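Local coordinates for protein protease (Penicillium cyclopium, PDB 5Z6O) that cleaves peptide bonds in protein substrates as a calcium-binding serine protease of the subtilisin (S8) family, at residues Val119-Ser122 and Lys123-Ala127; Cys253-Ile256 and Val257-Ile261. All coordinates share one frame; numbering follows the deposited sequence.

Both contacts form at the C-terminal ends of helices in the single subtilase domain, and they follow one another in series along the chain. Contact 1, residues 119-127, closes helix 108-124, which links strands 93-98 and 131-135 of the seven-stranded parallel sheet. Contact 2, residues 253-261, closes helix 249-259, whose side chains rest on helix 227-245 and on strand 205-208 at the outermost position of that sheet. The centres of contacts 1 and 2 are about 26 Å apart and their nearest atoms about 14 Å apart, so they do not touch. Contact 1 lies away from the active site and the calcium ion, whereas contact 2 carries one half of the C182-C253 disulfide, near the calcium.

Contact 1 of 2, residues Val119-Ser122 and Lys123-Ala127; sequences VKDS and KSRGA
R125 reaches back one helical turn to D121 and is held to it by both backbone and side chain. R125 N donates to D121 O (2.9 Å), and R125 CB rests 3.5 Å from that same oxygen. The first torsion sets R125 CG beside the backbone N (chi1 -73°), directing the chain along the D121 side of the helix. R125 CG then lies 3.4 Å from D121 O, and R125 CD moves on to the carboxylate, 3.6 Å from D121 OD2. From CG to NE the chain is extended, which brings R125 NE to 2.7 Å from D121 OD2 in a salt bridge whose N-H points almost straight at the oxygen (174°). The carboxylate oxygen sits near the guanidinium plane, at its edge, while NE approaches from the syn side, somewhat out of the carboxylate plane; the two planes stand 67° apart. Farther out, R125 NH2 is engaged by E57 in a second salt bridge. D121 OD2 is also hydrogen-bonded to Y39 OH, so the pair is tied to two strands of the sheet, 56-61 and 37-42. This second grip probably restrains the carboxylate from turning and keeps it facing R125. Beyond R125 the chain leaves the helix: A127 N bonds to S122 O (2.9 Å), and G126 N to K123 O (2.9 Å). The positive phi of G126, readily adopted by glycine, together with these two bonds makes a Schellman motif, which here ends the helix of a beta-alpha-beta unit and turns the chain toward strand 131-135.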
loop_
_atom_site.group_PDB
_atom_site.type_symbol
_atom_site.label_atom_id
_atom_site.label_comp_id
_atom_site.label_asym_id
_atom_site.label_seq_id
_atom_site.Cartn_x
_atom_site.Cartn_y
_atom_site.Cartn_z
ATOM N N VAL A 119 7.794 -8.203 11.663
ATOM C CA VAL A 119 7.852 -9.645 11.392
ATOM C C VAL A 119 7.667 -10.432 12.694
ATOM O O VAL A 119 6.905 -11.414 12.750
ATOM C CB VAL A 119 9.181 -10.016 10.703
ATOM C CG1 VAL A 119 9.390 -11.539 10.789
ATOM C CG2 VAL A 119 9.203 -9.539 9.218
ATOM N N LYS A 120 8.355 -10.005 13.758
ATOM C CA LYS A 120 8.189 -10.666 15.060
ATOM C C LYS A 120 6.746 -10.609 15.529
ATOM O O LYS A 120 6.194 -11.600 16.023
ATOM C CB LYS A 120 9.084 -10.009 16.110
ATOM C CG LYS A 120 10.501 -10.541 16.130
ATOM C CD LYS A 120 11.256 -10.018 17.346
ATOM C CE LYS A 120 12.679 -10.547 17.363
ATOM N NZ LYS A 120 13.418 -10.108 16.148
ATOM N N ASP A 121 6.122 -9.435 15.408
ATOM C CA ASP A 121 4.736 -9.284 15.835
ATOM C C ASP A 121 3.801 -10.182 15.035
ATOM O O ASP A 121 2.859 -10.766 15.582
ATOM C CB ASP A 121 4.312 -7.822 15.706
ATOM C CG ASP A 121 2.944 -7.572 16.289
ATOM O OD1 ASP A 121 2.827 -7.516 17.533
ATOM O OD2 ASP A 121 1.989 -7.437 15.501
ATOM N N SER A 122 4.041 -10.309 13.732
ATOM C CA SER A 122 3.159 -11.139 12.931
ATOM C C SER A 122 3.275 -12.604 13.336
ATOM O O SER A 122 2.271 -13.315 13.355
ATOM C CB SER A 122 3.467 -10.950 11.448
ATOM O OG SER A 122 4.731 -11.470 11.112
ATOM N N LYS A 123 4.485 -13.069 13.675
ATOM C CA LYS A 123 4.617 -14.425 14.218
ATOM C C LYS A 123 3.857 -14.557 15.541
ATOM O O LYS A 123 3.064 -15.488 15.722
ATOM C CB LYS A 123 6.099 -14.800 14.398
ATOM C CG LYS A 123 6.834 -14.956 13.079
ATOM C CD LYS A 123 8.201 -15.603 13.260
ATOM C CE LYS A 123 8.974 -15.672 11.936
ATOM N NZ LYS A 123 8.135 -16.241 10.812
ATOM N N SER A 124 4.044 -13.600 16.458
ATOM C CA SER A 124 3.392 -13.689 17.759
ATOM C C SER A 124 1.873 -13.721 17.639
ATOM O O SER A 124 1.208 -14.387 18.437
ATOM C CB SER A 124 3.831 -12.523 18.641
ATOM O OG SER A 124 5.237 -12.532 18.805
ATOM N N ARG A 125 1.304 -13.013 16.650
ATOM C CA ARG A 125 -0.139 -12.983 16.403
ATOM C C ARG A 125 -0.665 -14.229 15.703
ATOM O O ARG A 125 -1.881 -14.352 15.533
ATOM C CB ARG A 125 -0.528 -11.792 15.522
ATOM C CG ARG A 125 -0.482 -10.446 16.156
ATOM C CD ARG A 125 -0.963 -9.409 15.138
ATOM N NE ARG A 125 -0.611 -8.091 15.613
ATOM C CZ ARG A 125 -1.490 -7.193 16.016
ATOM N NH1 ARG A 125 -2.784 -7.474 15.951
ATOM N NH2 ARG A 125 -1.073 -6.019 16.465
ATOM N N GLY A 126 0.212 -15.117 15.258
ATOM C CA GLY A 126 -0.171 -16.209 14.393
ATOM C C GLY A 126 -0.634 -15.776 13.020
ATOM O O GLY A 126 -1.463 -16.463 12.419
ATOM N N ALA A 127 -0.129 -14.649 12.505
ATOM C CA ALA A 127 -0.580 -14.097 11.221
ATOM C C ALA A 127 0.348 -14.455 10.062
ATOM O O ALA A 127 0.219 -13.893 8.961
ATOM C CB ALA A 127 -0.736 -12.576 11.327
#

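Contact 2 of 2, residues Cys253-Ile256 and Val257-Ile261; sequences CARI and VQDAI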
loop_
_atom_site.group_PDB
_atom_site.type_symbol
_atom_site.label_atom_id
_atom_site.label_comp_id
_atom_site.label_asym_id
_atom_site.label_seq_id
_atom_site.Cartn_x
_atom_site.Cartn_y
_atom_site.Cartn_z
ATOM N N CYS A 253 1.200 -11.318 -4.671
ATOM C CA CYS A 253 1.574 -10.404 -5.752
ATOM C C CYS A 253 1.245 -11.035 -7.090
ATOM O O CYS A 253 0.683 -10.379 -7.983
ATOM C CB CYS A 253 3.068 -10.042 -5.656
ATOM S SG CYS A 253 3.571 -8.681 -6.746
ATOM N N ALA A 254 1.524 -12.344 -7.224
ATOM C CA ALA A 254 1.270 -12.990 -8.510
ATOM C C ALA A 254 -0.225 -13.028 -8.821
ATOM O O ALA A 254 -0.623 -12.853 -9.985
ATOM C CB ALA A 254 1.845 -14.412 -8.513
ATOM N N ARG A 255 -1.052 -13.209 -7.793
ATOM C CA ARG A 255 -2.499 -13.237 -8.001
ATOM C C ARG A 255 -3.035 -11.853 -8.390
ATOM O O ARG A 255 -3.899 -11.732 -9.269
ATOM C CB ARG A 255 -3.177 -13.739 -6.732
ATOM C CG ARG A 255 -4.709 -13.711 -6.776
ATOM C CD ARG A 255 -5.261 -14.592 -7.893
ATOM N NE ARG A 255 -6.712 -14.599 -7.791
ATOM C CZ ARG A 255 -7.524 -14.868 -8.797
ATOM N NH1 ARG A 255 -8.838 -14.828 -8.602
ATOM N NH2 ARG A 255 -7.017 -15.160 -9.990
ATOM N N ILE A 256 -2.532 -10.799 -7.745
ATOM C CA ILE A 256 -2.911 -9.440 -8.134
ATOM C C ILE A 256 -2.485 -9.150 -9.567
ATOM O O ILE A 256 -3.239 -8.551 -10.342
ATOM C CB ILE A 256 -2.316 -8.431 -7.142
ATOM C CG1 ILE A 256 -3.081 -8.527 -5.835
ATOM C CG2 ILE A 256 -2.309 -7.000 -7.708
ATOM C CD1 ILE A 256 -2.291 -7.931 -4.661
ATOM N N VAL A 257 -1.301 -9.607 -9.966
ATOM C CA VAL A 257 -0.870 -9.336 -11.334
ATOM C C VAL A 257 -1.752 -10.092 -12.333
ATOM O O VAL A 257 -2.094 -9.571 -13.409
ATOM C CB VAL A 257 0.630 -9.675 -11.508
ATOM C CG1 VAL A 257 0.991 -9.696 -12.986
ATOM C CG2 VAL A 257 1.529 -8.701 -10.669
ATOM N N GLN A 258 -2.175 -11.310 -11.968
ATOM C CA GLN A 258 -3.041 -12.118 -12.826
ATOM C C GLN A 258 -4.408 -11.462 -13.007
ATOM O O GLN A 258 -4.980 -11.491 -14.102
ATOM C CB GLN A 258 -3.191 -13.521 -12.215
ATOM C CG GLN A 258 -4.094 -14.437 -12.977
ATOM C CD GLN A 258 -4.209 -15.809 -12.331
ATOM O OE1 GLN A 258 -4.362 -15.932 -11.110
ATOM N NE2 GLN A 258 -4.137 -16.855 -13.157
ATOM N N ASP A 259 -4.959 -10.890 -11.932
ATOM C CA ASP A 259 -6.262 -10.196 -11.991
ATOM C C ASP A 259 -6.185 -8.861 -12.728
ATOM O O ASP A 259 -7.209 -8.353 -13.201
ATOM C CB ASP A 259 -6.743 -9.884 -10.570
ATOM C CG ASP A 259 -7.682 -10.907 -9.986
ATOM O OD1 ASP A 259 -8.429 -11.616 -10.714
ATOM O OD2 ASP A 259 -7.734 -10.917 -8.725
ATOM N N ALA A 260 -5.021 -8.227 -12.751
ATOM C CA ALA A 260 -4.900 -6.850 -13.267
ATOM C C ALA A 260 -5.213 -6.782 -14.765
ATOM O O ALA A 260 -4.985 -7.730 -15.509
ATOM C CB ALA A 260 -3.463 -6.329 -13.014
ATOM N N ILE A 261 -5.702 -5.627 -15.214
ATOM C CA ILE A 261 -6.116 -5.406 -16.605
ATOM C C ILE A 261 -5.098 -4.527 -17.311
ATOM O O ILE A 261 -4.515 -3.621 -16.708
ATOM C CB ILE A 261 -7.519 -4.778 -16.659
ATOM C CG1 ILE A 261 -8.481 -5.740 -15.982
ATOM C CG2 ILE A 261 -7.949 -4.610 -18.077
ATOM C CD1 ILE A 261 -9.857 -5.223 -15.870
#
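C253 O accepts from V257 N at 2.9 Å, and the valine also covers this oxygen with a methyl group: V257 CG2, set beside its own backbone N, lies 3.3 Å from C253 O. The same methyl approaches C253 SG loosely (4.4 Å), on the side where C253 forms its disulfide with C182. A calcium ion lies about 5 Å from the C253 side chain, and D204, one of its ligands, touches the cysteine. R255 CG is anti to the backbone N, but a bend at chi2 (61°) turns the guanidinium toward Q258 and D259. R255 NH2 donates to Q258 OE1 (3.0 Å) from above the amide plane, while the oxygen stays close to the guanidinium plane; the two groups are nearly perpendicular (86°). D259 OD1 instead lies over one guanidinium face, 3.9 Å from R255 NH1, a long pairing of charges to which no N-H points. These side chains lie along the last turns of helix 249-259 in the subtilisin fold, where I256 faces helix 227-245. With a leucine in place of R255, Q258 OE1 would probably lose its donor and E245, the salt-bridge partner of NH1, its charge mate. At the end of the helix, A260 N bonds weakly to I256 O (3.0 Å) and to V257 O, and D259 OD2 is buried without a polar partner in the model.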